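Local coordinates for protein Xaa-Pro Dipeptidase (Alteromonas macleodii, PDB 2QS8) that probably hydrolyses peptide bonds as a metal-containing dipeptidase or carboxypeptidase of the amidohydrolase superfamily, and here holds methionine in its active site, at residues V70-E75 with P135-A140; I93-H98 with I121-A126. All coordinates share one frame; numbering follows the deposited sequence.

Contact 1 (V70-E75 with P135-A140). With MG (magnesium ion), chain C.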
# COMPACT_ATOMS: atom_id res chain seq x y z
N VAL A 70 26.75 -15.62 11.92
CA VAL A 70 27.56 -14.74 12.75
C VAL A 70 27.08 -13.29 12.63
O VAL A 70 26.43 -12.93 11.66
CB VAL A 70 29.07 -14.80 12.36
CG1 VAL A 70 29.60 -16.22 12.53
CG2 VAL A 70 29.27 -14.31 10.94
N HIS A 71 27.41 -12.49 13.64
CA HIS A 71 27.02 -11.08 13.66
C HIS A 71 28.21 -10.18 14.00
O HIS A 71 28.24 -9.56 15.07
CB HIS A 71 25.90 -10.84 14.69
CG HIS A 71 24.64 -11.58 14.41
ND1 HIS A 71 23.82 -11.29 13.33
CD2 HIS A 71 24.04 -12.60 15.07
CE1 HIS A 71 22.78 -12.10 13.35
NE2 HIS A 71 22.88 -12.90 14.39
N PHE A 72 29.19 -10.12 13.12
CA PHE A 72 30.35 -9.27 13.38
C PHE A 72 29.82 -7.86 13.62
O PHE A 72 28.92 -7.40 12.92
CB PHE A 72 31.30 -9.23 12.17
CG PHE A 72 31.91 -10.57 11.81
CD1 PHE A 72 32.17 -11.54 12.78
CD2 PHE A 72 32.29 -10.83 10.50
CE1 PHE A 72 32.81 -12.74 12.44
CE2 PHE A 72 32.92 -12.02 10.15
CZ PHE A 72 33.18 -12.97 11.12
N GLY A 73 30.38 -7.18 14.62
CA GLY A 73 29.95 -5.83 14.92
C GLY A 73 29.21 -5.72 16.24
O GLY A 73 28.93 -4.62 16.70
N GLN A 74 28.90 -6.86 16.84
CA GLN A 74 28.21 -6.86 18.12
C GLN A 74 28.59 -8.08 18.95
O GLN A 74 29.05 -9.09 18.41
CB GLN A 74 26.70 -6.83 17.90
CG GLN A 74 26.11 -8.12 17.38
CD GLN A 74 24.72 -7.94 16.79
OE1 GLN A 74 24.56 -7.44 15.68
NE2 GLN A 74 23.70 -8.34 17.54
N GLU A 75 28.43 -7.94 20.26
CA GLU A 75 28.69 -8.99 21.25
C GLU A 75 27.77 -8.65 22.41
O GLU A 75 27.94 -7.62 23.05
CB GLU A 75 30.13 -8.99 21.73
CG GLU A 75 31.13 -9.35 20.65
CD GLU A 75 32.48 -9.73 21.22
OE1 GLU A 75 32.99 -8.99 22.09
OE2 GLU A 75 33.04 -10.77 20.79
N PRO A 135 37.73 -13.27 6.81
CA PRO A 135 37.19 -14.43 6.10
C PRO A 135 36.40 -14.00 4.88
O PRO A 135 36.22 -12.81 4.64
CB PRO A 135 36.30 -15.07 7.15
CG PRO A 135 35.69 -13.85 7.80
CD PRO A 135 36.87 -12.91 7.95
N ARG A 136 35.96 -14.97 4.08
CA ARG A 136 35.14 -14.66 2.92
C ARG A 136 33.77 -14.41 3.55
O ARG A 136 33.25 -15.28 4.26
CB ARG A 136 35.06 -15.85 1.96
CG ARG A 136 36.36 -16.19 1.26
CD ARG A 136 36.25 -17.51 0.49
NE ARG A 136 37.56 -17.98 0.07
CZ ARG A 136 38.26 -17.47 -0.94
NH1 ARG A 136 37.78 -16.46 -1.66
NH2 ARG A 136 39.46 -17.95 -1.22
N ILE A 137 33.20 -13.24 3.32
CA ILE A 137 31.91 -12.92 3.92
C ILE A 137 30.75 -12.88 2.94
O ILE A 137 30.83 -12.29 1.88
CB ILE A 137 31.96 -11.55 4.63
CG1 ILE A 137 33.03 -11.56 5.74
CG2 ILE A 137 30.58 -11.22 5.22
CD1 ILE A 137 33.15 -10.23 6.48
N PHE A 138 29.66 -13.54 3.33
CA PHE A 138 28.43 -13.55 2.56
C PHE A 138 27.41 -12.95 3.52
O PHE A 138 27.06 -13.54 4.55
CB PHE A 138 28.10 -14.97 2.13
CG PHE A 138 29.08 -15.53 1.14
CD1 PHE A 138 30.16 -16.29 1.57
CD2 PHE A 138 28.94 -15.28 -0.22
CE1 PHE A 138 31.08 -16.78 0.66
CE2 PHE A 138 29.87 -15.78 -1.15
CZ PHE A 138 30.94 -16.53 -0.70
N ALA A 139 26.95 -11.75 3.17
CA ALA A 139 26.04 -11.01 4.03
C ALA A 139 24.60 -10.90 3.59
O ALA A 139 24.28 -10.95 2.40
CB ALA A 139 26.62 -9.63 4.25
N ALA A 140 23.73 -10.74 4.58
CA ALA A 140 22.31 -10.61 4.34
C ALA A 140 21.86 -9.16 4.60
O ALA A 140 20.72 -8.79 4.34
CB ALA A 140 21.55 -11.55 5.25
MG MG C . 21.29 -14.17 15.14

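Contact 2 (I93-H98 with I121-A126)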
# COMPACT_ATOMS: atom_id res chain seq x y z
N ILE A 93 33.90 -0.64 13.18
CA ILE A 93 35.23 -0.72 13.78
C ILE A 93 35.38 -2.02 14.55
O ILE A 93 36.35 -2.74 14.38
CB ILE A 93 35.47 0.49 14.71
CG1 ILE A 93 35.66 1.73 13.85
CG2 ILE A 93 36.70 0.27 15.58
CD1 ILE A 93 35.62 3.03 14.61
N LEU A 94 34.39 -2.34 15.39
CA LEU A 94 34.43 -3.58 16.15
C LEU A 94 34.34 -4.82 15.24
O LEU A 94 34.91 -5.87 15.54
CB LEU A 94 33.29 -3.59 17.17
CG LEU A 94 33.27 -2.51 18.26
CD1 LEU A 94 32.00 -2.66 19.09
CD2 LEU A 94 34.52 -2.62 19.14
N ALA A 95 33.62 -4.68 14.13
CA ALA A 95 33.46 -5.79 13.21
C ALA A 95 34.80 -6.21 12.61
O ALA A 95 35.04 -7.39 12.42
CB ALA A 95 32.47 -5.42 12.11
N THR A 96 35.68 -5.24 12.33
CA THR A 96 36.98 -5.60 11.77
C THR A 96 37.68 -6.58 12.69
O THR A 96 38.23 -7.57 12.22
CB THR A 96 37.90 -4.36 11.54
OG1 THR A 96 38.22 -3.75 12.79
CG2 THR A 96 37.21 -3.35 10.62
N GLN A 97 37.66 -6.32 14.00
CA GLN A 97 38.30 -7.20 14.99
C GLN A 97 37.56 -8.54 15.15
O GLN A 97 38.19 -9.59 15.26
CB GLN A 97 38.40 -6.51 16.36
CG GLN A 97 39.09 -5.16 16.29
CD GLN A 97 40.44 -5.25 15.58
OE1 GLN A 97 41.38 -5.87 16.08
NE2 GLN A 97 40.54 -4.64 14.40
N HIS A 98 36.24 -8.48 15.17
CA HIS A 98 35.44 -9.67 15.32
C HIS A 98 35.72 -10.63 14.16
O HIS A 98 35.85 -11.83 14.36
CB HIS A 98 33.95 -9.32 15.34
CG HIS A 98 33.55 -8.52 16.54
ND1 HIS A 98 32.35 -7.82 16.59
CD2 HIS A 98 34.14 -8.34 17.73
CE1 HIS A 98 32.24 -7.26 17.78
NE2 HIS A 98 33.30 -7.55 18.49
N ILE A 121 28.29 -5.98 4.83
CA ILE A 121 28.44 -5.68 3.41
C ILE A 121 29.72 -4.85 3.18
O ILE A 121 30.51 -5.14 2.29
CB ILE A 121 27.22 -4.92 2.88
CG1 ILE A 121 26.02 -5.87 2.80
CG2 ILE A 121 27.54 -4.26 1.55
CD1 ILE A 121 24.69 -5.18 2.65
N SER A 122 29.91 -3.81 3.99
CA SER A 122 31.09 -2.97 3.85
C SER A 122 32.38 -3.73 4.20
O SER A 122 33.40 -3.59 3.55
CB SER A 122 30.98 -1.73 4.74
OG SER A 122 29.87 -0.93 4.36
N LEU A 123 32.31 -4.56 5.24
CA LEU A 123 33.47 -5.31 5.66
C LEU A 123 33.87 -6.31 4.57
O LEU A 123 35.06 -6.45 4.23
CB LEU A 123 33.17 -6.04 6.97
CG LEU A 123 34.36 -6.68 7.68
CD1 LEU A 123 35.44 -5.62 7.89
CD2 LEU A 123 33.92 -7.29 9.00
N ARG A 124 32.87 -6.98 4.01
CA ARG A 124 33.08 -7.96 2.94
C ARG A 124 33.79 -7.30 1.78
O ARG A 124 34.80 -7.81 1.29
CB ARG A 124 31.73 -8.51 2.45
CG ARG A 124 31.83 -9.39 1.22
CD ARG A 124 30.49 -9.51 0.51
NE ARG A 124 30.12 -8.27 -0.18
CZ ARG A 124 28.89 -7.96 -0.55
NH1 ARG A 124 27.88 -8.78 -0.29
NH2 ARG A 124 28.67 -6.81 -1.17
N ASP A 125 33.29 -6.15 1.34
CA ASP A 125 33.90 -5.44 0.22
C ASP A 125 35.32 -4.99 0.50
O ASP A 125 36.17 -5.04 -0.39
CB ASP A 125 33.04 -4.24 -0.20
CG ASP A 125 31.72 -4.67 -0.84
OD1 ASP A 125 31.56 -5.86 -1.19
OD2 ASP A 125 30.84 -3.80 -1.01
N ALA A 126 35.59 -4.56 1.74
CA ALA A 126 36.92 -4.11 2.12
C ALA A 126 37.89 -5.29 2.11
O ALA A 126 39.02 -5.18 1.65
CB ALA A 126 36.90 -3.47 3.52

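Contact 1 (V70-E75 with P135-A140)
The apolar contact rests on one edge of the F72 ring, with CE2 the nearest atom: CE2 of F72 lies 4.1 Å from CG of P135 and 4.1 Å from CD1 of I137. Both partners sit at the rim of the phenyl ring, near its plane, so the phenyl meets the second segment edge-on. The F72 and P135 side chains pass alongside one another, running opposite ways, whereas F72 and I137 meet at a slant. With chi1 at -63°, CG of F72 stands anti to the carbonyl carbon, a setting that directs the ring toward the strand. Within its own segment, CG2 of V70 rests 4.1 Å above one ring face, displaced toward the rim. All three touching residues are buried, but the area shared by the segments is only 95 Å².

Metal coordination anchors H71, the residue just before the phenyl. H71 NE2 binds the magnesium ion at 2.2 Å, while its ND1 donates to the carbonyl of G114, a bond that would hold the imidazole in its orientation. H69 and D328 are the other residues of the magnesium site. H69 and H71 form the HxH signature that amidohydrolases carry at the C-terminal end of the first barrel strand.

Backbone bonding shapes the rest of the loop: H71 to Q74 make a type II turn, with Q74 N 3.3 Å from H71 O. G73 has phi 111°, where a side chain would press on the preceding carbonyl.

Helix 88-104 packs on F72 through H98, A99 and T102. V110 of strand 107-112 also touches this ring, and I137 of strand 136-139 packs against helix 119-128.

Contact 2 (I93-H98 with I121-A126)
The two helices each carry a flat group that takes no part in the meeting of L123 with A95 and T96: the H98 imidazole on one and the R124 guanidinium on the other. One face of the H98 ring has the carbonyl O of L94 3.1 Å above its plane, displaced toward the rim; the ring also stacks with that of H334. D125 OD1 lies at the guanidinium edge of R124, exactly in plane, and accepts from NE and NH2, each 3.0 Å away. Both nitrogens approach from the same face of the carboxylate, giving a side-on salt bridge to a single oxygen.

The interhelical contact itself is carried by the fork of L123. Its CD2 comes within 3.6 Å of A95 O and 3.9 Å of A95 CB, while CD1 meets T96 CG2 at 4.0 Å. CG anti to the backbone N (chi1 -170°) sends this fork across to the other helix, where the L123 and T96 side chains run roughly perpendicular. Helices 88-104 and 119-128 are the connecting helices of two successive beta-alpha-beta crossovers, joining parallel strands 60-67, 107-112 and 136-139 on the outside of the TIM barrel.

T96 is polar on its other branch: OG1 donates to I93 O at 2.7 Å, with an angle of 150° at the I93 carbonyl oxygen, and accepts from Q97 NE2. With an alanine here, Q97 NE2 would probably lose its acceptor and a gap would be likely to open beside L123 CD1.

L132 touches T96 and also A126, and I137 of strand 136-139 packs against L123. R124 NH1 has a second acidic partner in D191.

In the fold
The centres of the two contacts lie 8 Å apart within the TIM-barrel region, and contact 2 is nested in the chain between the two segments of contact 1. The order is loop 70-75, helix 88-104, strand 107-112, helix 119-128, strand 136-139. They touch directly: G73 N probably hydrogen-bonds to H98 ND1 (2.9 Å), and I137 O packs on R124 CD. Contact 1 lies nearer the centre of the chain, about 8 Å from it, against 15 Å for contact 2. The pair thus joins the metal-binding loop and strand 136-139 to the outer helices through backbone-to-side-chain touches between neighbouring segments.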